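Side-chain contacts in WbbM protein (Klebsiella pneumoniae, PDB 6U4B), which is a bifunctional glycosyltransferase that polymerises an O-antigen polysaccharide and carries a magnesium ion in one of its domains: residues A40-A44 with A45-P49; I477-V481 with K482-E486. One frame throughout, in Å; residues are numbered along the deposited sequence.

Interaction 1: residues A40-A44 with A45-P49; sequences AFLNA and AIIKP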
loop_
_atom_site.group_PDB
_atom_site.type_symbol
_atom_site.label_atom_id
_atom_site.label_comp_id
_atom_site.label_asym_id
_atom_site.label_seq_id
_atom_site.Cartn_x
_atom_site.Cartn_y
_atom_site.Cartn_z
ATOM N N ALA A 40 -37.359 6.546 22.435
ATOM C CA ALA A 40 -37.372 7.078 23.793
ATOM C C ALA A 40 -37.247 5.973 24.835
ATOM O O ALA A 40 -37.811 4.884 24.689
ATOM C CB ALA A 40 -38.654 7.876 24.031
ATOM N N PHE A 41 -36.509 6.271 25.900
ATOM C CA PHE A 41 -36.289 5.344 27.002
ATOM C C PHE A 41 -37.126 5.752 28.205
ATOM O O PHE A 41 -37.278 6.943 28.497
ATOM C CB PHE A 41 -34.812 5.307 27.396
ATOM C CG PHE A 41 -33.901 4.812 26.310
ATOM C CD1 PHE A 41 -32.712 5.467 26.035
ATOM C CD2 PHE A 41 -34.228 3.684 25.573
ATOM C CE1 PHE A 41 -31.867 5.010 25.035
ATOM C CE2 PHE A 41 -33.385 3.222 24.574
ATOM C CZ PHE A 41 -32.204 3.886 24.305
ATOM N N LEU A 42 -37.663 4.757 28.905
ATOM C CA LEU A 42 -38.383 5.023 30.140
ATOM C C LEU A 42 -37.410 5.433 31.239
ATOM O O LEU A 42 -36.285 4.935 31.323
ATOM C CB LEU A 42 -39.181 3.791 30.566
ATOM C CG LEU A 42 -40.349 3.445 29.643
ATOM C CD1 LEU A 42 -40.989 2.123 30.043
ATOM C CD2 LEU A 42 -41.373 4.568 29.650
ATOM N N ASN A 43 -37.860 6.347 32.098
ATOM C CA ASN A 43 -36.965 6.958 33.072
ATOM C C ASN A 43 -36.711 6.090 34.295
ATOM O O ASN A 43 -35.697 6.290 34.972
ATOM C CB ASN A 43 -37.517 8.311 33.522
ATOM C CG ASN A 43 -37.441 9.359 32.437
ATOM O OD1 ASN A 43 -36.502 9.377 31.640
ATOM N ND2 ASN A 43 -38.433 10.240 32.395
ATOM N N ALA A 44 -37.595 5.146 34.601
ATOM C CA ALA A 44 -37.437 4.367 35.820
ATOM C C ALA A 44 -36.204 3.477 35.729
ATOM O O ALA A 44 -35.939 2.851 34.698
ATOM C CB ALA A 44 -38.686 3.529 36.087
ATOM N N ALA A 45 -35.443 3.433 36.826
ATOM C CA ALA A 45 -34.194 2.683 36.849
ATOM C C ALA A 45 -34.409 1.182 36.728
ATOM O O ALA A 45 -33.479 0.462 36.352
ATOM C CB ALA A 45 -33.422 2.993 38.133
ATOM N N ILE A 46 -35.613 0.690 37.035
ATOM C CA ILE A 46 -35.877 -0.745 36.951
ATOM C C ILE A 46 -36.192 -1.207 35.539
ATOM O O ILE A 46 -36.312 -2.417 35.307
ATOM C CB ILE A 46 -37.024 -1.143 37.897
ATOM C CG1 ILE A 46 -38.354 -0.582 37.397
ATOM C CG2 ILE A 46 -36.744 -0.640 39.298
ATOM C CD1 ILE A 46 -39.526 -0.946 38.275
ATOM N N ILE A 47 -36.332 -0.288 34.587
ATOM C CA ILE A 47 -36.550 -0.633 33.186
ATOM C C ILE A 47 -35.215 -0.529 32.460
ATOM O O ILE A 47 -34.596 0.541 32.430
ATOM C CB ILE A 47 -37.610 0.266 32.531
ATOM C CG1 ILE A 47 -39.016 -0.137 32.984
ATOM C CG2 ILE A 47 -37.523 0.167 31.013
ATOM C CD1 ILE A 47 -39.532 0.605 34.181
ATOM N N LYS A 48 -34.769 -1.640 31.879
ATOM C CA LYS A 48 -33.475 -1.697 31.206
ATOM C C LYS A 48 -33.686 -1.809 29.704
ATOM O O LYS A 48 -34.210 -2.830 29.234
ATOM C CB LYS A 48 -32.652 -2.881 31.720
ATOM C CG LYS A 48 -32.503 -2.932 33.235
ATOM C CD LYS A 48 -31.513 -1.899 33.759
ATOM C CE LYS A 48 -30.071 -2.333 33.522
ATOM N NZ LYS A 48 -29.097 -1.438 34.211
ATOM N N PRO A 49 -33.317 -0.803 28.913
ATOM C CA PRO A 49 -33.491 -0.907 27.460
ATOM C C PRO A 49 -32.426 -1.787 26.822
ATOM O O PRO A 49 -31.267 -1.807 27.246
ATOM C CB PRO A 49 -33.371 0.546 26.988
ATOM C CG PRO A 49 -32.520 1.207 28.028
ATOM C CD PRO A 49 -32.858 0.534 29.333
#

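Interaction 2: residues I477-V481 with K482-E486; sequences IVFNV and KQMVE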
loop_
_atom_site.group_PDB
_atom_site.type_symbol
_atom_site.label_atom_id
_atom_site.label_comp_id
_atom_site.label_asym_id
_atom_site.label_seq_id
_atom_site.Cartn_x
_atom_site.Cartn_y
_atom_site.Cartn_z
ATOM N N ILE A 477 -14.846 22.402 15.190
ATOM C CA ILE A 477 -15.322 23.044 16.410
ATOM C C ILE A 477 -15.020 22.140 17.595
ATOM O O ILE A 477 -15.382 20.959 17.587
ATOM C CB ILE A 477 -16.836 23.338 16.359
ATOM C CG1 ILE A 477 -17.213 24.129 15.106
ATOM C CG2 ILE A 477 -17.263 24.095 17.603
ATOM C CD1 ILE A 477 -18.707 24.287 14.914
ATOM N N VAL A 478 -14.383 22.694 18.620
ATOM C CA VAL A 478 -14.253 22.016 19.903
ATOM C C VAL A 478 -15.431 22.448 20.766
ATOM O O VAL A 478 -15.506 23.600 21.200
ATOM C CB VAL A 478 -12.920 22.333 20.588
ATOM C CG1 VAL A 478 -12.806 21.546 21.887
ATOM C CG2 VAL A 478 -11.757 22.014 19.659
ATOM N N PHE A 479 -16.357 21.528 21.006
ATOM C CA PHE A 479 -17.515 21.817 21.836
ATOM C C PHE A 479 -17.149 21.677 23.307
ATOM O O PHE A 479 -16.633 20.639 23.731
ATOM C CB PHE A 479 -18.671 20.877 21.492
ATOM C CG PHE A 479 -19.401 21.245 20.231
ATOM C CD1 PHE A 479 -18.851 20.975 18.990
ATOM C CD2 PHE A 479 -20.645 21.848 20.289
ATOM C CE1 PHE A 479 -19.526 21.310 17.831
ATOM C CE2 PHE A 479 -21.323 22.183 19.136
ATOM C CZ PHE A 479 -20.765 21.914 17.905
ATOM N N ASN A 480 -17.407 22.731 24.083
ATOM C CA ASN A 480 -17.328 22.652 25.541
ATOM C C ASN A 480 -18.684 22.158 26.036
ATOM O O ASN A 480 -19.525 22.919 26.522
ATOM C CB ASN A 480 -16.953 24.002 26.141
ATOM C CG ASN A 480 -16.681 23.924 27.633
ATOM O OD1 ASN A 480 -16.993 22.925 28.285
ATOM N ND2 ASN A 480 -16.102 24.984 28.183
ATOM N N VAL A 481 -18.893 20.846 25.896
ATOM C CA VAL A 481 -20.199 20.260 26.184
ATOM C C VAL A 481 -20.573 20.470 27.644
ATOM O O VAL A 481 -21.722 20.806 27.961
ATOM C CB VAL A 481 -20.212 18.769 25.803
ATOM C CG1 VAL A 481 -21.555 18.144 26.149
ATOM C CG2 VAL A 481 -19.910 18.596 24.323
ATOM N N LYS A 482 -19.614 20.282 28.557
ATOM C CA LYS A 482 -19.906 20.435 29.981
ATOM C C LYS A 482 -20.459 21.822 30.290
ATOM O O LYS A 482 -21.399 21.959 31.082
ATOM C CB LYS A 482 -18.653 20.161 30.814
ATOM C CG LYS A 482 -18.806 20.554 32.278
ATOM C CD LYS A 482 -18.300 19.475 33.220
ATOM C CE LYS A 482 -16.789 19.344 33.169
ATOM N NZ LYS A 482 -16.294 18.374 34.185
ATOM N N GLN A 483 -19.895 22.859 29.669
ATOM C CA GLN A 483 -20.419 24.205 29.877
ATOM C C GLN A 483 -21.784 24.370 29.221
ATOM O O GLN A 483 -22.668 25.030 29.779
ATOM C CB GLN A 483 -19.435 25.243 29.341
ATOM C CG GLN A 483 -19.725 26.663 29.795
ATOM C CD GLN A 483 -19.555 26.840 31.292
ATOM O OE1 GLN A 483 -18.753 26.154 31.925
ATOM N NE2 GLN A 483 -20.318 27.763 31.868
ATOM N N MET A 484 -21.975 23.776 28.039
ATOM C CA MET A 484 -23.271 23.857 27.374
ATOM C C MET A 484 -24.360 23.158 28.176
ATOM O O MET A 484 -25.520 23.584 28.149
ATOM C CB MET A 484 -23.185 23.260 25.969
ATOM C CG MET A 484 -22.338 24.064 25.009
ATOM S SD MET A 484 -22.392 23.410 23.332
ATOM C CE MET A 484 -21.332 24.583 22.497
ATOM N N VAL A 485 -24.012 22.082 28.886
ATOM C CA VAL A 485 -24.993 21.403 29.725
ATOM C C VAL A 485 -25.402 22.294 30.892
ATOM O O VAL A 485 -26.589 22.388 31.231
ATOM C CB VAL A 485 -24.436 20.051 30.206
ATOM C CG1 VAL A 485 -25.324 19.466 31.296
ATOM C CG2 VAL A 485 -24.316 19.087 29.039
ATOM N N GLU A 486 -24.434 22.969 31.516
ATOM C CA GLU A 486 -24.754 23.823 32.654
ATOM C C GLU A 486 -25.610 25.012 32.234
ATOM O O GLU A 486 -26.534 25.402 32.956
ATOM C CB GLU A 486 -23.470 24.298 33.336
ATOM C CG GLU A 486 -23.670 25.458 34.315
ATOM C CD GLU A 486 -24.339 25.047 35.624
ATOM O OE1 GLU A 486 -23.867 25.490 36.693
ATOM O OE2 GLU A 486 -25.334 24.291 35.596
#

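Interaction 1: residues A40-A44 with A45-P49
Ile47 reaches back across a tight turn to Leu42 and Ala44. From CB its side chain splits. Ile47 CB itself lies 3.8 Å from Ala44 O. One branch, Ile47 CG2, goes to Leu42 and comes 4.0 Å from Leu42 CB. It also touches Leu42 CD1, so it packs against the base and one tip of the leucine. The other branch runs through CG1 to CD1, and Ile47 CD1 ends 3.6 Å from Ala44 CB. CG1 lies anti to the carbonyl carbon (chi1 -75°) and CG2 anti to the backbone N. CG2 is thus turned to Leu42, while CG1 carries CD1 to Ala44.

The backbone here is a type I beta turn from Ala44 to Ile47. It is closed by a hydrogen bond from Ile47 N to Ala44 O over 3.2 Å, with an N-H...O angle of 160°.

Farther from the turn, Phe41 meets Pro49. Pro49 CG lies over one face of the Phe41 ring, 4.2 Å from its centroid, in a CH-pi contact. It is displaced toward the rim, where Pro49 CB comes 3.5 Å from Phe41 CD2. The phenylalanine and proline side chains cross at about a right angle.

The 40-44 loop is held by hydrogen bonds from Phe41 N to Asn291 OD1 and from Asn43 N to Glu133 OE2. His35 meets the Phe41 ring edge-to-face. The turn leads the chain into strand 47-51, which runs parallel to strand 29-35, while Ile46 packs on helix 140-146.

Interaction 2: residues I477-V481 with K482-E486
Val485 N donates to Val481 O over 2.8 Å. One residue earlier, Met484 N bonds to Asn480 O at 3.0 Å. The Asn480 side chain takes a third amide: Gln483 N donates to Asn480 OD1 at 3.2 Å, from 62° out of the plane of the Asn480 side-chain amide. CG of Asn480 lies anti to the backbone N (chi1 -172°), which sets the amide beside the first turn of the helix; Asn480 CG is 3.5 Å from Gln483 CB. Asn480 ND2 is held by a hydrogen bond to Asn426 O.

Asn480 is thus the N-cap of helix 481-487, placed where strand 477-479 hands over to the helix. That strand lies antiparallel to both 402-405 and 428-432 in the sheet of the region assigned to glycosyltransferase family 8. Asp406, a magnesium ligand, follows strand 402-405. The side chains of Phe479 and Asp406 are about 9 Å apart.

Met484 runs extended beyond CG and makes a Met-aromatic contact with Phe479. Met484 SD lies in the ring plane at the edge, 5.2 Å from the centroid of the Phe479 ring. Met484 CE reaches Phe479 CD2 at 3.6 Å. On the helix, Val485 CG2 packs on Val481 CG1 at 4.1 Å.

How the interactions relate
From the N terminus, the chain leaves strand 29-35 and loops through 40-44. Interaction 1 closes the turn that ends this loop and starts strand 47-51, beside the strand just left. This lies in the DUF4422 range. More than 400 residues later, interaction 2 joins the end of strand 477-479 to helix 481-487, in the glycosyl transferase family 8 range. The two are in series. They neither nest nor cross. The centres of interactions 1 and 2 lie 26 Å apart. The nearest atoms of interactions 1 and 2 are about 15 Å apart, so they do not touch. One is a turn into a strand, the other a strand leading into a helix. Strands 47-51 and 477-479 belong to separate mixed sheets.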